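Local coordinates for hypothetical protein EF0647 (Enterococcus faecalis, PDB 1Z7U) that probably binds DNA as a transcriptional regulator of the HxlR type, with a winged helix-turn-helix fold and two copies of the chain in the assembly, at residues Met4-Lys8 with Gln9-Asn13; Tyr87-Tyr90 with Asp91-Ser95. All blocks are in the same frame, centred on the assembly; numbering follows the deposited sequence.

Contact 1. Residues Met4-Lys8 with Gln9-Asn13; sequences MTTDK and QTSIN
K8 and I12 touch one turn apart in the N-terminal turn of helix 8-17, where D7 is the N-cap. The K8 side chain leaves the backbone with CG anti to N (chi1 -170°). CB lies beside Q9 N, an effect of chain connectivity. CG meets the I12 methyl CD1 at 3.6 Å, and CD passes the same methyl at 4.2 Å. The chain then bends about the CG-CD bond (chi3 -92°), which turns CE aside. NZ leaves the segment and forms a salt bridge with D29 of the second subunit. K8 also packs on Y90 of that subunit, so this first turn belongs to the dimer interface. I12 N donates to K8 O at 2.8 Å, the next backbone bond after that from S11 N to D7 O. The N-cap closes the helix start. D7 OD2 accepts from T10 N at 3.1 Å, though the place of OD2 is less sure. A water donates to D7 OD1. D7 O is gripped twice by S11. S11 N donates to it, while S11 OG sits above the carbonyl plane and donates to D7 O at 3.2 Å.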
# COMPACT_ATOMS: atom_id res chain seq x y z
N MSE A 4 8.90 -1.95 -16.02
CA MSE A 4 10.17 -2.59 -15.62
C MSE A 4 11.25 -1.58 -15.22
O MSE A 4 12.20 -1.93 -14.50
CB MSE A 4 10.68 -3.52 -16.72
CG MSE A 4 10.87 -2.83 -18.08
SE MSE A 4 11.46 -4.09 -19.51
CE MSE A 4 13.35 -4.34 -18.94
N THR A 5 11.09 -0.35 -15.68
CA THR A 5 12.05 0.73 -15.43
C THR A 5 11.78 1.47 -14.12
O THR A 5 12.51 2.38 -13.76
CB THR A 5 12.03 1.75 -16.58
OG1 THR A 5 10.69 2.23 -16.75
CG2 THR A 5 12.49 1.10 -17.89
N THR A 6 10.71 1.10 -13.42
CA THR A 6 10.33 1.77 -12.18
C THR A 6 10.80 0.98 -10.97
O THR A 6 10.48 -0.21 -10.83
CB THR A 6 8.79 2.02 -12.11
OG1 THR A 6 8.42 3.00 -13.09
CG2 THR A 6 8.38 2.51 -10.73
N ASP A 7 11.56 1.62 -10.09
CA ASP A 7 11.91 1.01 -8.82
C ASP A 7 10.70 0.96 -7.87
O ASP A 7 10.22 1.99 -7.39
CB ASP A 7 13.08 1.73 -8.15
CG ASP A 7 13.50 1.05 -6.86
OD1 ASP A 7 13.83 -0.15 -6.90
OD2 ASP A 7 13.47 1.70 -5.80
N LYS A 8 10.22 -0.24 -7.59
CA LYS A 8 9.02 -0.45 -6.81
C LYS A 8 9.07 0.05 -5.35
O LYS A 8 8.12 0.68 -4.88
CB LYS A 8 8.61 -1.92 -6.87
CG LYS A 8 7.23 -2.17 -6.29
CD LYS A 8 6.72 -3.54 -6.61
CE LYS A 8 5.92 -3.52 -7.88
NZ LYS A 8 5.37 -4.87 -8.12
N GLN A 9 10.18 -0.23 -4.66
CA GLN A 9 10.34 0.15 -3.26
C GLN A 9 10.34 1.68 -3.10
O GLN A 9 9.59 2.22 -2.28
CB GLN A 9 11.62 -0.47 -2.68
CG GLN A 9 11.92 -0.10 -1.23
CD GLN A 9 11.08 -0.88 -0.22
OE1 GLN A 9 10.12 -0.34 0.33
NE2 GLN A 9 11.43 -2.14 0.01
N THR A 10 11.16 2.36 -3.90
CA THR A 10 11.22 3.83 -3.90
C THR A 10 9.85 4.45 -4.15
O THR A 10 9.47 5.39 -3.45
CB THR A 10 12.25 4.34 -4.96
OG1 THR A 10 13.51 3.70 -4.72
CG2 THR A 10 12.44 5.86 -4.88
N SER A 11 9.10 3.93 -5.12
CA SER A 11 7.81 4.53 -5.39
C SER A 11 6.67 4.11 -4.47
O SER A 11 5.76 4.91 -4.22
CB SER A 11 7.46 4.55 -6.88
OG SER A 11 7.31 3.28 -7.41
N ILE A 12 6.72 2.89 -3.91
CA ILE A 12 5.87 2.57 -2.76
C ILE A 12 6.12 3.55 -1.59
O ILE A 12 5.17 4.16 -1.07
CB ILE A 12 6.00 1.10 -2.32
CG1 ILE A 12 5.24 0.21 -3.31
CG2 ILE A 12 5.47 0.92 -0.90
CD1 ILE A 12 5.61 -1.27 -3.26
N ASN A 13 7.38 3.72 -1.20
CA ASN A 13 7.76 4.64 -0.13
C ASN A 13 7.29 6.08 -0.36
O ASN A 13 6.77 6.71 0.55
CB ASN A 13 9.27 4.62 0.08
CG ASN A 13 9.75 3.37 0.80
OD1 ASN A 13 8.95 2.58 1.31
ND2 ASN A 13 11.06 3.19 0.85
O HOH W 1 12.57 -2.40 -5.61

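Contact 2. Residues Tyr87-Tyr90 with Asp91-Ser95; sequences YALY and DALSS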
# COMPACT_ATOMS: atom_id res chain seq x y z
N TYR A 87 -8.59 10.02 -5.04
CA TYR A 87 -9.45 8.85 -5.18
C TYR A 87 -8.68 7.58 -5.56
O TYR A 87 -8.97 6.50 -5.04
CB TYR A 87 -10.56 9.12 -6.21
CG TYR A 87 -11.69 9.96 -5.66
CD1 TYR A 87 -12.57 9.45 -4.71
CD2 TYR A 87 -11.88 11.27 -6.09
CE1 TYR A 87 -13.60 10.21 -4.19
CE2 TYR A 87 -12.92 12.04 -5.58
CZ TYR A 87 -13.78 11.50 -4.63
OH TYR A 87 -14.81 12.24 -4.12
N ALA A 88 -7.71 7.69 -6.46
CA ALA A 88 -6.90 6.54 -6.85
C ALA A 88 -6.10 5.98 -5.67
O ALA A 88 -6.03 4.77 -5.51
CB ALA A 88 -5.98 6.88 -8.03
N LEU A 89 -5.53 6.86 -4.83
CA LEU A 89 -4.77 6.41 -3.65
C LEU A 89 -5.69 5.82 -2.59
O LEU A 89 -5.38 4.81 -1.96
CB LEU A 89 -3.92 7.54 -3.06
CG LEU A 89 -2.94 7.20 -1.92
CD1 LEU A 89 -1.98 6.05 -2.25
CD2 LEU A 89 -2.14 8.44 -1.58
N TYR A 90 -6.86 6.45 -2.42
CA TYR A 90 -7.89 5.88 -1.57
C TYR A 90 -8.17 4.42 -1.93
O TYR A 90 -8.24 3.58 -1.05
CB TYR A 90 -9.17 6.71 -1.61
CG TYR A 90 -10.25 6.12 -0.73
CD1 TYR A 90 -10.41 6.52 0.58
CD2 TYR A 90 -11.09 5.11 -1.22
CE1 TYR A 90 -11.38 5.95 1.40
CE2 TYR A 90 -12.05 4.54 -0.42
CZ TYR A 90 -12.20 4.97 0.88
OH TYR A 90 -13.18 4.41 1.68
N ASP A 91 -8.34 4.14 -3.22
CA ASP A 91 -8.60 2.78 -3.73
C ASP A 91 -7.45 1.79 -3.51
O ASP A 91 -7.70 0.64 -3.16
CB ASP A 91 -8.91 2.83 -5.23
CG ASP A 91 -10.29 3.42 -5.54
OD1 ASP A 91 -11.12 3.59 -4.61
OD2 ASP A 91 -10.54 3.68 -6.74
N ALA A 92 -6.21 2.24 -3.72
CA ALA A 92 -5.01 1.43 -3.45
C ALA A 92 -4.91 1.09 -1.97
O ALA A 92 -4.60 -0.04 -1.61
CB ALA A 92 -3.73 2.15 -3.92
N LEU A 93 -5.17 2.08 -1.12
CA LEU A 93 -5.16 1.86 0.33
C LEU A 93 -6.28 0.94 0.82
O LEU A 93 -6.07 0.15 1.75
CB LEU A 93 -5.16 3.18 1.10
CG LEU A 93 -3.90 4.06 0.97
CD1 LEU A 93 -4.05 5.33 1.80
CD2 LEU A 93 -2.64 3.33 1.37
N SER A 94 -7.46 1.05 0.19
CA SER A 94 -8.60 0.17 0.52
C SER A 94 -8.31 -1.28 0.15
O SER A 94 -8.71 -2.17 0.88
CB SER A 94 -9.89 0.60 -0.17
OG SER A 94 -10.34 1.83 0.35
N SER A 95 -7.62 -1.49 -0.97
CA SER A 95 -7.17 -2.84 -1.37
C SER A 95 -6.21 -3.47 -0.37
O SER A 95 -6.36 -4.64 -0.04
CB SER A 95 -6.52 -2.79 -2.75
OG SER A 95 -7.45 -2.36 -3.72
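Y90 and S94 meet one turn apart on the long C-terminal helix 84-110 of the winged helix-turn-helix chain. Y90, D91 and L89 are the residues most buried by this local contact. The Y90 ring swings out with CG anti to the backbone N (chi1 179°), which brings the CD2-CE2 side of the ring near S94. Its CE2 comes to 3.3 Å from S94 OG, and the hydroxyl approaches the ring obliquely. S94 OG also donates to Y90 O at 3.1 Å. S94 N donates to the same oxygen at 2.9 Å. The two donors reach Y90 O from opposite faces of its carbonyl plane, so one buried residue's carbonyl is held by two bonds from a single serine. S94 OG has a further partner in N2 of the second subunit. Beyond these segments, the Y90 ring stacks with F32, and the Y90 side chain also touches M28 and D29 of helix 24-33.

D91 sits on the exposed side. Its N donates to Y87 O, and its CG folds back beside its own N, 3.4 Å from Y87 O. This brings OD1 into the plane of the Y90 ring, at the edge, 3.7 Å from CD2.

L89 is buried. Its CD1 packs against L93 CG at 4.2 Å, an apolar contact along the helix. L89 also rests on I19 and L65, and L93 on L25 and M28, so this face of the helix is pressed onto the body of the domain. L96 of the second subunit packs on L89 as well. L93 N completes the turn, donating to L89 O at 2.9 Å with an N-H...O angle of 167°.

Contact 1 opens the first helix and contact 2 lies on the last, so they are in series along the chain. Their centres are about 17 Å apart within one subunit, and their nearest atoms about 7 Å apart, so they do not touch directly. They are joined through the dimer, because contact 1 of each subunit meets contact 2 of the other. Further along helix 84-110 of the second subunit, E101 accepts a hydrogen bond from T6 OG1 and packs on S11, and L96 packs on I12. In contact 2, A92 packs on S95 of the second subunit. Both contacts therefore help to form the subunit interface.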